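Local coordinates for glutamate racemase (PDB 3UHF), which is an alpha/beta enzyme of the Asp/Glu/hydantoin racemase family, built around two parallel beta sheets, with D-glutamic acid bound in its pocket, at residues I27-S32 against S38-L43; Y44-F49 against A230-L235; S32-L37 against E259-T264. All coordinates share one frame; numbering follows the deposited sequence. Where two conformers were deposited one is given.

Interaction 1: I27-S32 against S38-L43. With DGL (D-glutamic acid), chain C.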
loop_
_atom_site.group_PDB
_atom_site.type_symbol
_atom_site.label_atom_id
_atom_site.label_comp_id
_atom_site.label_asym_id
_atom_site.label_seq_id
_atom_site.Cartn_x
_atom_site.Cartn_y
_atom_site.Cartn_z
ATOM N N ILE A 27 -4.686 15.931 1.094
ATOM C CA ILE A 27 -5.029 14.689 0.415
ATOM C C ILE A 27 -5.675 13.679 1.364
ATOM O O ILE A 27 -5.583 13.809 2.585
ATOM C CB ILE A 27 -3.799 14.046 -0.248
ATOM C CG1 ILE A 27 -2.798 13.585 0.809
ATOM C CG2 ILE A 27 -3.122 15.033 -1.232
ATOM C CD1 ILE A 27 -2.037 12.326 0.417
ATOM N N GLY A 28 -6.342 12.686 0.781
ATOM C CA GLY A 28 -6.869 11.573 1.540
ATOM C C GLY A 28 -6.039 10.332 1.276
ATOM O O GLY A 28 -5.492 10.156 0.181
ATOM N N VAL A 29 -5.930 9.485 2.292
ATOM C CA VAL A 29 -5.320 8.173 2.156
ATOM C C VAL A 29 -6.307 7.149 2.672
ATOM O O VAL A 29 -6.754 7.240 3.809
ATOM C CB VAL A 29 -4.000 8.071 2.936
ATOM C CG1 VAL A 29 -3.484 6.629 2.926
ATOM C CG2 VAL A 29 -2.959 9.022 2.338
ATOM N N PHE A 30 -6.670 6.193 1.826
ATOM C CA PHE A 30 -7.605 5.155 2.241
ATOM C C PHE A 30 -6.932 3.790 2.369
ATOM O O PHE A 30 -6.133 3.397 1.515
ATOM C CB PHE A 30 -8.771 5.030 1.256
ATOM C CG PHE A 30 -9.655 3.833 1.535
ATOM C CD1 PHE A 30 -10.426 3.788 2.685
ATOM C CD2 PHE A 30 -9.675 2.748 0.676
ATOM C CE1 PHE A 30 -11.224 2.671 2.967
ATOM C CE2 PHE A 30 -10.467 1.639 0.946
ATOM C CZ PHE A 30 -11.246 1.609 2.093
ATOM N N ASP A 31 -7.280 3.053 3.423
ATOM C CA ASP A 31 -6.850 1.669 3.530
ATOM C C ASP A 31 -7.958 0.824 4.160
ATOM O O ASP A 31 -8.874 1.356 4.782
ATOM C CB ASP A 31 -5.569 1.549 4.352
ATOM C CG ASP A 31 -5.090 0.107 4.474
ATOM O OD1 ASP A 31 -4.886 -0.538 3.421
ATOM O OD2 ASP A 31 -4.949 -0.382 5.613
ATOM N N SER A 32 -7.880 -0.486 3.981
ATOM C CA SER A 32 -8.854 -1.388 4.594
ATOM C C SER A 32 -8.776 -1.338 6.113
ATOM O O SER A 32 -9.756 -1.611 6.797
ATOM C CB SER A 32 -8.634 -2.823 4.113
ATOM O OG SER A 32 -7.342 -3.288 4.486
ATOM N N SER A 38 1.725 2.075 6.664
ATOM C CA SER A 38 3.056 1.915 6.089
ATOM C C SER A 38 3.233 2.852 4.886
ATOM O O SER A 38 4.332 3.366 4.632
ATOM C CB SER A 38 3.334 0.459 5.699
ATOM O OG SER A 38 2.507 0.041 4.631
ATOM N N VAL A 39 2.139 3.075 4.164
ATOM C CA VAL A 39 2.119 4.010 3.046
ATOM C C VAL A 39 2.071 5.439 3.569
ATOM O O VAL A 39 2.792 6.316 3.080
ATOM C CB VAL A 39 0.921 3.745 2.107
ATOM C CG1 VAL A 39 0.826 4.830 1.033
ATOM C CG2 VAL A 39 1.067 2.372 1.454
ATOM N N LEU A 40 1.236 5.672 4.578
ATOM C CA LEU A 40 1.164 6.994 5.195
ATOM C C LEU A 40 2.549 7.452 5.650
ATOM O O LEU A 40 2.937 8.606 5.439
ATOM C CB LEU A 40 0.200 6.989 6.378
ATOM C CG LEU A 40 0.024 8.357 7.039
ATOM C CD1 LEU A 40 -0.689 9.296 6.087
ATOM C CD2 LEU A 40 -0.733 8.244 8.363
ATOM N N LYS A 41 3.299 6.532 6.250
ATOM C CA LYS A 41 4.641 6.842 6.727
ATOM C C LYS A 41 5.523 7.382 5.602
ATOM O O LYS A 41 6.193 8.398 5.767
ATOM C CB LYS A 41 5.275 5.606 7.362
ATOM C CG LYS A 41 6.645 5.847 7.980
ATOM C CD LYS A 41 7.055 4.625 8.800
ATOM C CE LYS A 41 8.336 4.866 9.578
ATOM N NZ LYS A 41 9.498 5.059 8.671
ATOM N N SER A 42 5.516 6.712 4.453
ATOM C CA SER A 42 6.340 7.160 3.331
ATOM C C SER A 42 5.918 8.539 2.854
ATOM O O SER A 42 6.767 9.397 2.593
ATOM C CB SER A 42 6.252 6.170 2.164
ATOM O OG SER A 42 6.605 4.863 2.578
ATOM N N LEU A 43 4.608 8.747 2.731
ATOM C CA LEU A 43 4.078 10.033 2.257
ATOM C C LEU A 43 4.408 11.174 3.202
ATOM O O LEU A 43 4.741 12.283 2.780
ATOM C CB LEU A 43 2.565 9.948 2.073
ATOM C CG LEU A 43 2.080 8.942 1.031
ATOM C CD1 LEU A 43 0.573 8.751 1.148
ATOM C CD2 LEU A 43 2.453 9.425 -0.372
HETATM N N DGL C . -4.599 -3.533 3.065
HETATM C CA DGL C . -4.565 -4.878 2.481
HETATM C C DGL C . -3.599 -4.915 1.308
HETATM O O DGL C . -2.714 -4.058 1.182
HETATM C CB DGL C . -4.131 -5.913 3.519
HETATM C CG DGL C . -5.172 -6.143 4.614
HETATM C CD DGL C . -6.479 -6.626 4.022
HETATM O OE1 DGL C . -7.433 -5.818 3.940
HETATM O OE2 DGL C . -6.537 -7.801 3.604
HETATM O OXT DGL C . -3.670 -5.825 0.491
#
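Val-29 and Leu-43 form the tight part of this strand-to-helix contact: Val-29 CG2 lies 3.7 Å from Leu-43 CD1, the two side chains meeting at a slant. With Val-29 CG1 anti to the backbone N (chi1 172°), the CG2 branch, beside the backbone N, is the one that comes nearest the helix. The packing slackens on both flanks of this pair. Leu-40 brings CD1 to 4.4 Å from Val-29 CG2, and Ile-27 CD1 stands 4.5 Å from Leu-43 CD1. No hydrogen bond crosses between the segments, whose axes are 9.6 Å apart at closest approach and run nearly antiparallel at 155°, as expected of a strand and the helix that follows it in a beta-alpha-beta unit. The solvent side belongs to Lys-41, partly exposed and salt-bridged to Glu-45. At the C-terminal end of the strand the chemistry turns polar. Ser-32 OG accepts a bond from the D-glutamic acid N (3.1 Å) and donates one to its OE1 (2.6 Å), so the hydroxyl is gripped twice, while Asp-31 OD1 lies 3.0 Å from the same ligand N. Strand 26-31 is the middle one of a five-stranded parallel sheet, between strands 89-92 and 51-56; Phe-30 packs on helix 68-82, and helix 37-45 is backed by helix 227-238 through Val-39, Ser-42 and Leu-43.

Interaction 2: Y44-F49 against A230-L235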
loop_
_atom_site.group_PDB
_atom_site.type_symbol
_atom_site.label_atom_id
_atom_site.label_comp_id
_atom_site.label_asym_id
_atom_site.label_seq_id
_atom_site.Cartn_x
_atom_site.Cartn_y
_atom_site.Cartn_z
ATOM N N TYR A 44 4.316 10.877 4.489
ATOM C CA TYR A 44 4.559 11.833 5.554
ATOM C C TYR A 44 6.027 12.233 5.606
ATOM O O TYR A 44 6.363 13.423 5.675
ATOM C CB TYR A 44 4.138 11.162 6.863
ATOM C CG TYR A 44 4.209 11.997 8.108
ATOM C CD1 TYR A 44 3.462 13.162 8.240
ATOM C CD2 TYR A 44 4.988 11.593 9.179
ATOM C CE1 TYR A 44 3.513 13.914 9.405
ATOM C CE2 TYR A 44 5.046 12.333 10.342
ATOM C CZ TYR A 44 4.308 13.488 10.452
ATOM O OH TYR A 44 4.378 14.219 11.616
ATOM N N GLU A 45 6.912 11.244 5.581
ATOM C CA GLU A 45 8.339 11.530 5.696
ATOM C C GLU A 45 8.889 12.214 4.448
ATOM O O GLU A 45 9.879 12.948 4.515
ATOM C CB GLU A 45 9.120 10.258 6.046
ATOM C CG GLU A 45 8.674 9.660 7.383
ATOM C CD GLU A 45 9.410 8.382 7.761
ATOM O OE1 GLU A 45 10.170 7.837 6.926
ATOM O OE2 GLU A 45 9.220 7.916 8.907
ATOM N N ALA A 46 8.230 12.000 3.313
ATOM C CA ALA A 46 8.633 12.647 2.060
ATOM C C ALA A 46 8.299 14.146 2.012
ATOM O O ALA A 46 8.753 14.862 1.113
ATOM C CB ALA A 46 8.009 11.920 0.870
ATOM N N ARG A 47 7.507 14.606 2.977
ATOM C CA ARG A 47 7.103 16.010 3.075
ATOM C C ARG A 47 6.477 16.574 1.802
ATOM O O ARG A 47 6.867 17.642 1.327
ATOM C CB ARG A 47 8.281 16.879 3.528
ATOM C CG ARG A 47 8.802 16.491 4.903
ATOM C CD ARG A 47 9.511 17.642 5.593
ATOM N NE ARG A 47 9.891 17.280 6.955
ATOM C CZ ARG A 47 10.249 18.152 7.892
ATOM N NH1 ARG A 47 10.273 19.451 7.619
ATOM N NH2 ARG A 47 10.580 17.726 9.102
ATOM N N LEU A 48 5.497 15.856 1.264
ATOM C CA LEU A 48 4.869 16.237 0.005
ATOM C C LEU A 48 3.640 17.107 0.222
ATOM O O LEU A 48 3.297 17.935 -0.627
ATOM C CB LEU A 48 4.435 14.988 -0.765
ATOM C CG LEU A 48 5.460 13.910 -1.113
ATOM C CD1 LEU A 48 4.744 12.722 -1.736
ATOM C CD2 LEU A 48 6.524 14.442 -2.047
ATOM N N PHE A 49 2.967 16.908 1.349
ATOM C CA PHE A 49 1.659 17.519 1.566
ATOM C C PHE A 49 1.574 18.298 2.867
ATOM O O PHE A 49 2.350 18.069 3.795
ATOM C CB PHE A 49 0.583 16.437 1.552
ATOM C CG PHE A 49 0.691 15.520 0.386
ATOM C CD1 PHE A 49 1.021 14.190 0.564
ATOM C CD2 PHE A 49 0.506 15.998 -0.902
ATOM C CE1 PHE A 49 1.137 13.340 -0.518
ATOM C CE2 PHE A 49 0.623 15.151 -1.987
ATOM C CZ PHE A 49 0.941 13.824 -1.792
ATOM N N ALA A 230 7.418 3.417 -3.261
ATOM C CA ALA A 230 7.110 3.413 -4.692
ATOM C C ALA A 230 6.117 4.511 -5.063
ATOM O O ALA A 230 6.309 5.227 -6.048
ATOM C CB ALA A 230 6.570 2.049 -5.124
ATOM N N ILE A 231 5.041 4.635 -4.288
ATOM C CA ILE A 231 4.023 5.627 -4.607
ATOM C C ILE A 231 4.580 7.045 -4.415
ATOM O O ILE A 231 4.203 7.956 -5.139
ATOM C CB ILE A 231 2.685 5.391 -3.824
ATOM C CG1 ILE A 231 1.558 6.290 -4.345
ATOM C CG2 ILE A 231 2.868 5.654 -2.335
ATOM C CD1 ILE A 231 1.227 6.124 -5.813
ATOM N N VAL A 232 5.503 7.236 -3.475
ATOM C CA VAL A 232 6.132 8.557 -3.339
ATOM C C VAL A 232 6.826 8.972 -4.645
ATOM O O VAL A 232 6.629 10.081 -5.138
ATOM C CB VAL A 232 7.142 8.625 -2.168
ATOM C CG1 VAL A 232 7.976 9.891 -2.261
ATOM C CG2 VAL A 232 6.416 8.560 -0.816
ATOM N N GLU A 233 7.618 8.073 -5.219
ATOM C CA GLU A 233 8.351 8.406 -6.442
ATOM C C GLU A 233 7.392 8.636 -7.610
ATOM O O GLU A 233 7.581 9.534 -8.432
ATOM C CB GLU A 233 9.343 7.297 -6.778
ATOM C CG GLU A 233 10.386 7.084 -5.697
ATOM C CD GLU A 233 11.165 8.362 -5.411
ATOM O OE1 GLU A 233 11.763 8.918 -6.360
ATOM O OE2 GLU A 233 11.164 8.819 -4.246
ATOM N N PHE A 234 6.364 7.798 -7.665
ATOM C CA PHE A 234 5.303 7.883 -8.663
ATOM C C PHE A 234 4.590 9.236 -8.621
ATOM O O PHE A 234 4.361 9.865 -9.661
ATOM C CB PHE A 234 4.324 6.722 -8.404
ATOM C CG PHE A 234 3.139 6.665 -9.339
ATOM C CD1 PHE A 234 3.125 5.776 -10.404
ATOM C CD2 PHE A 234 2.027 7.459 -9.121
ATOM C CE1 PHE A 234 2.036 5.701 -11.248
ATOM C CE2 PHE A 234 0.936 7.393 -9.966
ATOM C CZ PHE A 234 0.939 6.508 -11.029
ATOM N N LEU A 235 4.229 9.685 -7.421
ATOM C CA LEU A 235 3.514 10.950 -7.277
ATOM C C LEU A 235 4.346 12.156 -7.691
ATOM O O LEU A 235 3.827 13.092 -8.309
ATOM C CB LEU A 235 3.028 11.134 -5.840
ATOM C CG LEU A 235 1.907 10.151 -5.494
ATOM C CD1 LEU A 235 1.548 10.240 -4.019
ATOM C CD2 LEU A 235 0.697 10.424 -6.372
#
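Ala-46 and Val-232 make the closest apolar touch here, Ala-46 CB lying 3.7 Å from Val-232 CG1. With CG1 anti to the backbone N (chi1 168°), both valine branches lie within 4.1 Å of the Ala-46 methyl, CG1 the nearer. Leu-48 adds its CD1 to the same CG1 at 4.3 Å, so one valine branch receives two partners from the turn. The third apolar pair involves a ring: Leu-235 CD1 approaches the Phe-49 ring at its edge, near the ring plane, with CZ the nearest atom at 4.3 Å. One face of that ring is covered from within its own segment, Leu-48 CB standing 3.6 Å above the plane over the centre of the Phe-49 ring.

Backbone bonding shapes both sides but does not bridge them. The chain leaves the helix in a Schellman motif, in which Arg-47 takes a positive phi (53°) and its N bonds to Tyr-44 O; after this turn Leu-48 points its side chain at helix 227-238, while Phe-49 reaches it only with the far end of its ring. On the partner helix, the regular bond from Leu-235 N to Ile-231 O holds the turn that presents Val-232 and Leu-235.

Charged groups stay at the margins. Glu-45 pairs with Lys-41 and Glu-233 with Lys-236, each along its own helix, while Leu-48 O accepts a hydrogen bond from Lys-244 NZ. With 164 Å² buried in total and no hydrogen bond or salt bridge across, the join between the end of helix 37-45 and helix 227-238 rests on the fit of aliphatic and aromatic carbon.

Interaction 3: S32-L37 against E259-T264. With DGL (D-glutamic acid), chain C.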
loop_
_atom_site.group_PDB
_atom_site.type_symbol
_atom_site.label_atom_id
_atom_site.label_comp_id
_atom_site.label_asym_id
_atom_site.label_seq_id
_atom_site.Cartn_x
_atom_site.Cartn_y
_atom_site.Cartn_z
ATOM N N SER A 32 -7.880 -0.486 3.981
ATOM C CA SER A 32 -8.854 -1.388 4.594
ATOM C C SER A 32 -8.776 -1.338 6.113
ATOM O O SER A 32 -9.756 -1.611 6.797
ATOM C CB SER A 32 -8.634 -2.823 4.113
ATOM O OG SER A 32 -7.342 -3.288 4.486
ATOM N N GLY A 33 -7.613 -0.987 6.653
ATOM C CA GLY A 33 -7.469 -0.958 8.101
ATOM C C GLY A 33 -6.269 -0.166 8.578
ATOM O O GLY A 33 -6.120 1.001 8.222
ATOM N N VAL A 34 -5.407 -0.805 9.367
ATOM C CA VAL A 34 -4.233 -0.127 9.918
ATOM C C VAL A 34 -2.979 -0.324 9.081
ATOM O O VAL A 34 -2.024 0.433 9.234
ATOM C CB VAL A 34 -3.893 -0.605 11.341
ATOM C CG1 VAL A 34 -5.069 -0.379 12.257
ATOM C CG2 VAL A 34 -3.469 -2.080 11.309
ATOM N N GLY A 35 -2.969 -1.341 8.218
ATOM C CA GLY A 35 -1.789 -1.646 7.428
ATOM C C GLY A 35 -1.324 -0.462 6.606
ATOM O O GLY A 35 -0.118 -0.231 6.456
ATOM N N GLY A 36 -2.290 0.293 6.088
ATOM C CA GLY A 36 -2.022 1.440 5.231
ATOM C C GLY A 36 -1.155 2.521 5.855
ATOM O O GLY A 36 -0.659 3.417 5.160
ATOM N N LEU A 37 -0.970 2.448 7.167
ATOM C CA LEU A 37 -0.030 3.336 7.843
ATOM C C LEU A 37 1.389 3.221 7.252
ATOM O O LEU A 37 2.170 4.164 7.327
ATOM C CB LEU A 37 -0.023 3.061 9.354
ATOM C CG LEU A 37 -1.313 3.419 10.108
ATOM C CD1 LEU A 37 -1.270 2.937 11.568
ATOM C CD2 LEU A 37 -1.618 4.924 10.043
ATOM N N GLU A 259 -9.237 5.107 18.273
ATOM C CA GLU A 259 -8.130 5.357 19.193
ATOM C C GLU A 259 -7.030 4.298 19.053
ATOM O O GLU A 259 -5.849 4.598 19.204
ATOM C CB GLU A 259 -8.622 5.475 20.644
ATOM C CG GLU A 259 -9.468 6.727 20.898
ATOM C CD GLU A 259 -8.782 8.010 20.437
ATOM O OE1 GLU A 259 -9.470 8.890 19.869
ATOM O OE2 GLU A 259 -7.556 8.144 20.646
ATOM N N SER A 260 -7.426 3.064 18.763
ATOM C CA SER A 260 -6.457 2.007 18.520
ATOM C C SER A 260 -5.651 2.309 17.254
ATOM O O SER A 260 -4.442 2.068 17.198
ATOM C CB SER A 260 -7.158 0.653 18.389
ATOM O OG SER A 260 -6.238 -0.368 18.051
ATOM N N LEU A 261 -6.328 2.836 16.239
ATOM C CA LEU A 261 -5.661 3.197 14.987
ATOM C C LEU A 261 -4.630 4.295 15.229
ATOM O O LEU A 261 -3.494 4.199 14.764
ATOM C CB LEU A 261 -6.668 3.661 13.934
ATOM C CG LEU A 261 -6.039 4.318 12.692
ATOM C CD1 LEU A 261 -5.111 3.353 11.987
ATOM C CD2 LEU A 261 -7.105 4.825 11.745
ATOM N N LYS A 262 -5.032 5.336 15.953
ATOM C CA LYS A 262 -4.130 6.434 16.281
ATOM C C LYS A 262 -2.924 5.933 17.072
ATOM O O LYS A 262 -1.797 6.360 16.827
ATOM C CB LYS A 262 -4.863 7.520 17.073
ATOM C CG LYS A 262 -5.948 8.234 16.284
ATOM C CD LYS A 262 -6.715 9.212 17.172
ATOM C CE LYS A 262 -7.817 9.918 16.398
ATOM N NZ LYS A 262 -8.682 10.760 17.275
ATOM N N ASN A 263 -3.171 5.029 18.017
ATOM C CA ASN A 263 -2.100 4.468 18.831
ATOM C C ASN A 263 -1.063 3.756 17.980
ATOM O O ASN A 263 0.140 3.962 18.151
ATOM C CB ASN A 263 -2.659 3.506 19.879
ATOM C CG ASN A 263 -1.569 2.837 20.695
ATOM O OD1 ASN A 263 -0.964 3.456 21.570
ATOM N ND2 ASN A 263 -1.315 1.565 20.416
ATOM N N THR A 264 -1.537 2.920 17.062
ATOM C CA THR A 264 -0.653 2.207 16.146
ATOM C C THR A 264 0.125 3.204 15.290
ATOM O O THR A 264 1.325 3.039 15.050
ATOM C CB THR A 264 -1.441 1.248 15.225
ATOM O OG1 THR A 264 -2.170 0.311 16.028
ATOM C CG2 THR A 264 -0.498 0.487 14.303
HETATM N N DGL C . -4.599 -3.533 3.065
HETATM C CA DGL C . -4.565 -4.878 2.481
HETATM C C DGL C . -3.599 -4.915 1.308
HETATM O O DGL C . -2.714 -4.058 1.182
HETATM C CB DGL C . -4.131 -5.913 3.519
HETATM C CG DGL C . -5.172 -6.143 4.614
HETATM C CD DGL C . -6.479 -6.626 4.022
HETATM O OE1 DGL C . -7.433 -5.818 3.940
HETATM O OE2 DGL C . -6.537 -7.801 3.604
HETATM O OXT DGL C . -3.670 -5.825 0.491
#
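A single methyl, Leu-261 CD1, sits against two side chains of segment 32-37 at once: Val-34 CG1 at 3.7 Å and Leu-37 CD1 at 3.9 Å from it. With Leu-261 CG anti to the backbone N (chi1 169°) and chi2 at 60°, CD1 ends up between the two, although the side chain starts out across the loop. Val-34 and Leu-261 run past each other in opposite directions, whereas Leu-37 meets both of its helix partners at an angle. The second of these is Thr-264, whose CG2 lies 3.8 Å from Leu-37 CD1, so the threonine offers Leu-37 its methyl branch. Val-34 and Leu-37 are the two ends of a type I beta turn, closed by the bond from Leu-37 N to Val-34 O, and this brings their side chains to the same helix; Gly-35 and Gly-36 form the middle of the turn.

Away from the loop, Lys-262 NZ is salt-bridged to Glu-259 OE1 at 3.3 Å, arriving on the syn side but 31° out of the carboxylate plane. Tyr-54, from strand 51-56, touches Leu-37 and Leu-261 and is hydrogen-bonded through its OH to Gly-33 O. Across the interface the contact is thus carbon on carbon: apolar packing seats the start of helix 37-45 on helix 258-268, while the opposite end of the loop, at Ser-32, turns polar toward the bound D-glutamic acid.

Interaction 1 lies nearest the middle of the fold, its centre about 10 Å from the centre of each of the others, which are about 19 Å apart and do not touch. Interactions 1 and 2 both use helix 37-45 and merge into one core, with Ile-27 CD1 3.5 Å from Phe-49 CE1. Interactions 1 and 3 share Ser-32, and both reach D-glutamic acid. Along the chain, interaction 1 closes before interaction 2 opens, its segments alternate with those of interaction 3, and interaction 2 is nested inside the loop that interaction 3 closes. The first beta-alpha unit, pocket residues included, is thereby packed against late helices 227-238 and 258-268.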